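Side-chain contacts in DUF871 domain-containing protein (Enterococcus faecalis, PDB 2P0O), which is of unknown function but belongs to the MupG family, which suggests a 6-phospho-N-acetylmuramidase acting on phosphorylated cell-wall sugars: residues E14-N17 and D18-I21; D69-G72 and E73-K76. All coordinates share one frame; numbering follows the deposited sequence.

Contact 1 (E14-N17 and D18-I21); sequences EITN and DTII
I15 meets T19 and I20 where the loop after strand 4-8 of the TIM barrel turns into helix 17-28, with T16 at the N-cap. I15 places CG2 anti to its backbone N (CG1 at chi1 -49°), and this methyl branch makes the contacts with the helix that follows: it lies 3.8 Å from CG1 of I20 and 3.9 Å from CG2 of T19, each pair of side chains crossing at about a right angle. The hydrophobic staple across the helix start thus uses a beta-branched residue, whose short arm faces the helix while the side chain also packs on D54 and L55 of helix 48-62. I20 rests on I58 of the same neighbour, so both isoleucines put apolar surface against helix 48-62 at an otherwise largely exposed helix start.

T16 follows, suited to the cap because its hydroxyl sits on a short, stiff side chain. With chi1 61°, OG1 lies between the backbone N and the carbonyl carbon, turned toward the first turn, and it hydrogen-bonds OG1 of T19 at 2.9 Å; either hydroxyl could donate. OG1 of T16 also stands 3.0 Å from N of T19. The carbonyl O of T16 accepts from N of I20 at 3.2 Å, opening the helical hydrogen-bond ladder.

N17, the first helical residue, is exposed, which suits its polar amide, and it meets the helix mainly through its backbone. Its carbonyl O accepts from N of I21 at 2.7 Å, nearly straight at 171°, while CG1 of I21 lies 3.3 Å from that same oxygen.

Contact 2 (D69-G72 and E73-K76); sequences DISG and EALK
I70 lays the outer end of its side chain over the start of the following helix: CG1 lies 3.6 Å from CB of A74, and CD1 reaches 3.6 Å from N of L75. An extended chain makes this possible, with CG1 anti to the backbone N (chi1 -172°) and CD1 continuing outward. The small methyl of A74 lets the isoleucine come close to the helix backbone. On the barrel side I70 touches L96 and M98, and L75 carries the apolar surface on to M98, F80 and F82.

Here strand 65-70 of the TIM barrel gives way to the short helix 72-76, and S71 is its N-cap. Serine fits because its compact hydroxyl can reach forward into the first turn: OG accepts from N of A74 at 3.1 Å, with an N-H...O angle of 163°. The carbonyl O of S71 takes N of L75 at 3.0 Å, whereas the bond from N of K76 to O of G72 is weak. G72 is itself buried and, with no side chain, takes little room at the start of the helix. On the exposed flank K76 bends at chi2 and chi3, running CD within 3.5 Å of O of G72 before NZ forms a salt bridge with OE2 of E73, 3.5 Å away.

Overall arrangement
From the N terminus, the chain leaves barrel strand 4-8 and reaches contact 1, which closes the entry into helix 17-28. It then passes through strand 33-38 and helix 48-62 before strand 65-70 runs into contact 2, at the entry to helix 72-76. The two closures follow in series, neither enclosing nor crossing the other. Their centres are 24 Å apart and their nearest atoms about 14 Å, so they do not touch. Contact 1 ties its loop and helix to helix 48-62 on the barrel's outside; contact 2 joins the end of strand 65-70 to its following helix, beside strand 95-98.

Contact 1 (E14-N17 and D18-I21)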
loop_
_atom_site.group_PDB
_atom_site.type_symbol
_atom_site.label_atom_id
_atom_site.label_comp_id
_atom_site.label_asym_id
_atom_site.label_seq_id
_atom_site.Cartn_x
_atom_site.Cartn_y
_atom_site.Cartn_z
ATOM N N GLU A 14 -17.461 17.824 -2.288
ATOM C CA GLU A 14 -18.312 17.172 -3.302
ATOM C C GLU A 14 -17.473 16.200 -4.140
ATOM O O GLU A 14 -16.305 16.496 -4.447
ATOM C CB GLU A 14 -19.030 18.208 -4.176
ATOM C CG GLU A 14 -19.987 17.625 -5.238
ATOM C CD GLU A 14 -21.082 16.724 -4.653
ATOM O OE1 GLU A 14 -22.131 17.267 -4.199
ATOM O OE2 GLU A 14 -20.891 15.475 -4.667
ATOM N N ILE A 15 -18.046 15.030 -4.450
ATOM C CA ILE A 15 -17.326 13.986 -5.193
ATOM C C ILE A 15 -17.066 14.439 -6.628
ATOM O O ILE A 15 -17.978 14.443 -7.442
ATOM C CB ILE A 15 -18.064 12.614 -5.193
ATOM C CG1 ILE A 15 -18.498 12.214 -3.775
ATOM C CG2 ILE A 15 -17.157 11.523 -5.780
ATOM C CD1 ILE A 15 -19.282 10.897 -3.706
ATOM N N THR A 16 -15.821 14.835 -6.907
ATOM C CA THR A 16 -15.408 15.318 -8.229
ATOM C C THR A 16 -15.374 14.192 -9.250
ATOM O O THR A 16 -15.445 13.000 -8.871
ATOM C CB THR A 16 -14.009 15.949 -8.197
ATOM O OG1 THR A 16 -13.061 14.967 -7.773
ATOM C CG2 THR A 16 -13.958 17.140 -7.247
ATOM N N ASN A 17 -15.230 14.564 -10.552
ATOM C CA ASN A 17 -15.081 13.544 -11.589
ATOM C C ASN A 17 -13.714 12.870 -11.489
ATOM O O ASN A 17 -13.596 11.642 -11.686
ATOM C CB ASN A 17 -15.343 14.163 -12.955
ATOM C CG ASN A 17 -16.781 14.686 -13.067
ATOM O OD1 ASN A 17 -17.670 14.231 -12.337
ATOM N ND2 ASN A 17 -17.015 15.637 -13.980
ATOM N N ASP A 18 -12.699 13.669 -11.121
ATOM C CA ASP A 18 -11.392 13.136 -10.817
ATOM C C ASP A 18 -11.468 12.033 -9.769
ATOM O O ASP A 18 -10.908 10.981 -9.967
ATOM C CB ASP A 18 -10.396 14.245 -10.439
ATOM C CG ASP A 18 -10.143 15.207 -11.616
ATOM O OD1 ASP A 18 -10.406 14.819 -12.780
ATOM O OD2 ASP A 18 -9.709 16.356 -11.382
ATOM N N THR A 19 -12.242 12.244 -8.715
ATOM C CA THR A 19 -12.407 11.233 -7.683
ATOM C C THR A 19 -13.047 9.935 -8.188
ATOM O O THR A 19 -12.562 8.837 -7.876
ATOM C CB THR A 19 -13.146 11.819 -6.468
ATOM O OG1 THR A 19 -12.340 12.879 -5.935
ATOM C CG2 THR A 19 -13.381 10.756 -5.388
ATOM N N ILE A 20 -14.111 10.067 -8.968
ATOM C CA ILE A 20 -14.769 8.931 -9.622
ATOM C C ILE A 20 -13.804 8.199 -10.586
ATOM O O ILE A 20 -13.631 6.976 -10.492
ATOM C CB ILE A 20 -16.106 9.378 -10.287
ATOM C CG1 ILE A 20 -17.084 9.830 -9.197
ATOM C CG2 ILE A 20 -16.715 8.273 -11.153
ATOM C CD1 ILE A 20 -18.260 10.639 -9.705
ATOM N N ILE A 21 -13.165 8.944 -11.489
ATOM C CA ILE A 21 -12.098 8.396 -12.352
ATOM C C ILE A 21 -11.094 7.576 -11.528
ATOM O O ILE A 21 -10.826 6.407 -11.831
ATOM C CB ILE A 21 -11.393 9.508 -13.175
ATOM C CG1 ILE A 21 -12.320 9.996 -14.276
ATOM C CG2 ILE A 21 -10.134 8.990 -13.843
ATOM C CD1 ILE A 21 -12.062 11.431 -14.742
#

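Contact 2 (D69-G72 and E73-K76)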
loop_
_atom_site.group_PDB
_atom_site.type_symbol
_atom_site.label_atom_id
_atom_site.label_comp_id
_atom_site.label_asym_id
_atom_site.label_seq_id
_atom_site.Cartn_x
_atom_site.Cartn_y
_atom_site.Cartn_z
ATOM N N ASP A 69 -16.153 5.451 8.984
ATOM C CA ASP A 69 -15.784 5.852 10.322
ATOM C C ASP A 69 -16.596 7.106 10.654
ATOM O O ASP A 69 -16.479 8.139 9.996
ATOM C CB ASP A 69 -14.274 6.074 10.410
ATOM C CG ASP A 69 -13.819 6.524 11.794
ATOM O OD1 ASP A 69 -14.094 7.676 12.185
ATOM O OD2 ASP A 69 -13.162 5.732 12.487
ATOM N N ILE A 70 -17.438 6.994 11.671
ATOM C CA ILE A 70 -18.410 8.039 11.984
ATOM C C ILE A 70 -18.767 7.982 13.465
ATOM O O ILE A 70 -18.850 6.895 14.051
ATOM C CB ILE A 70 -19.679 7.876 11.086
ATOM C CG1 ILE A 70 -20.648 9.047 11.220
ATOM C CG2 ILE A 70 -20.372 6.533 11.331
ATOM C CD1 ILE A 70 -21.775 8.993 10.180
ATOM N N SER A 71 -18.965 9.148 14.075
ATOM C CA SER A 71 -19.385 9.196 15.468
ATOM C C SER A 71 -20.856 8.809 15.566
ATOM O O SER A 71 -21.606 8.933 14.587
ATOM C CB SER A 71 -19.156 10.582 16.065
ATOM O OG SER A 71 -20.169 11.481 15.651
ATOM N N GLY A 72 -21.246 8.333 16.750
ATOM C CA GLY A 72 -22.637 7.958 17.052
ATOM C C GLY A 72 -23.639 9.049 16.730
ATOM O O GLY A 72 -24.717 8.755 16.192
ATOM N N GLU A 73 -23.263 10.299 17.048
ATOM C CA GLU A 73 -24.110 11.495 16.843
ATOM C C GLU A 73 -24.199 11.920 15.384
ATOM O O GLU A 73 -25.285 12.243 14.898
ATOM C CB GLU A 73 -23.650 12.681 17.711
ATOM C CG GLU A 73 -24.315 12.766 19.092
ATOM C CD GLU A 73 -25.726 12.146 19.127
ATOM O OE1 GLU A 73 -26.677 12.707 18.515
ATOM O OE2 GLU A 73 -25.877 11.084 19.773
ATOM N N ALA A 74 -23.060 11.906 14.693
ATOM C CA ALA A 74 -23.020 12.180 13.258
ATOM C C ALA A 74 -23.856 11.183 12.439
ATOM O O ALA A 74 -24.415 11.549 11.394
ATOM C CB ALA A 74 -21.595 12.214 12.764
ATOM N N LEU A 75 -23.950 9.936 12.915
ATOM C CA LEU A 75 -24.778 8.915 12.265
ATOM C C LEU A 75 -26.271 9.212 12.416
ATOM O O LEU A 75 -27.023 9.114 11.450
ATOM C CB LEU A 75 -24.470 7.526 12.824
ATOM C CG LEU A 75 -25.299 6.373 12.257
ATOM C CD1 LEU A 75 -24.843 6.021 10.848
ATOM C CD2 LEU A 75 -25.236 5.164 13.186
ATOM N N LYS A 76 -26.691 9.554 13.632
ATOM C CA LYS A 76 -28.081 9.927 13.896
ATOM C C LYS A 76 -28.440 11.222 13.184
ATOM O O LYS A 76 -29.504 11.321 12.583
ATOM C CB LYS A 76 -28.346 10.036 15.397
ATOM C CG LYS A 76 -28.421 8.684 16.094
ATOM C CD LYS A 76 -27.921 8.754 17.536
ATOM C CE LYS A 76 -29.047 8.945 18.534
ATOM N NZ LYS A 76 -28.548 8.765 19.923
#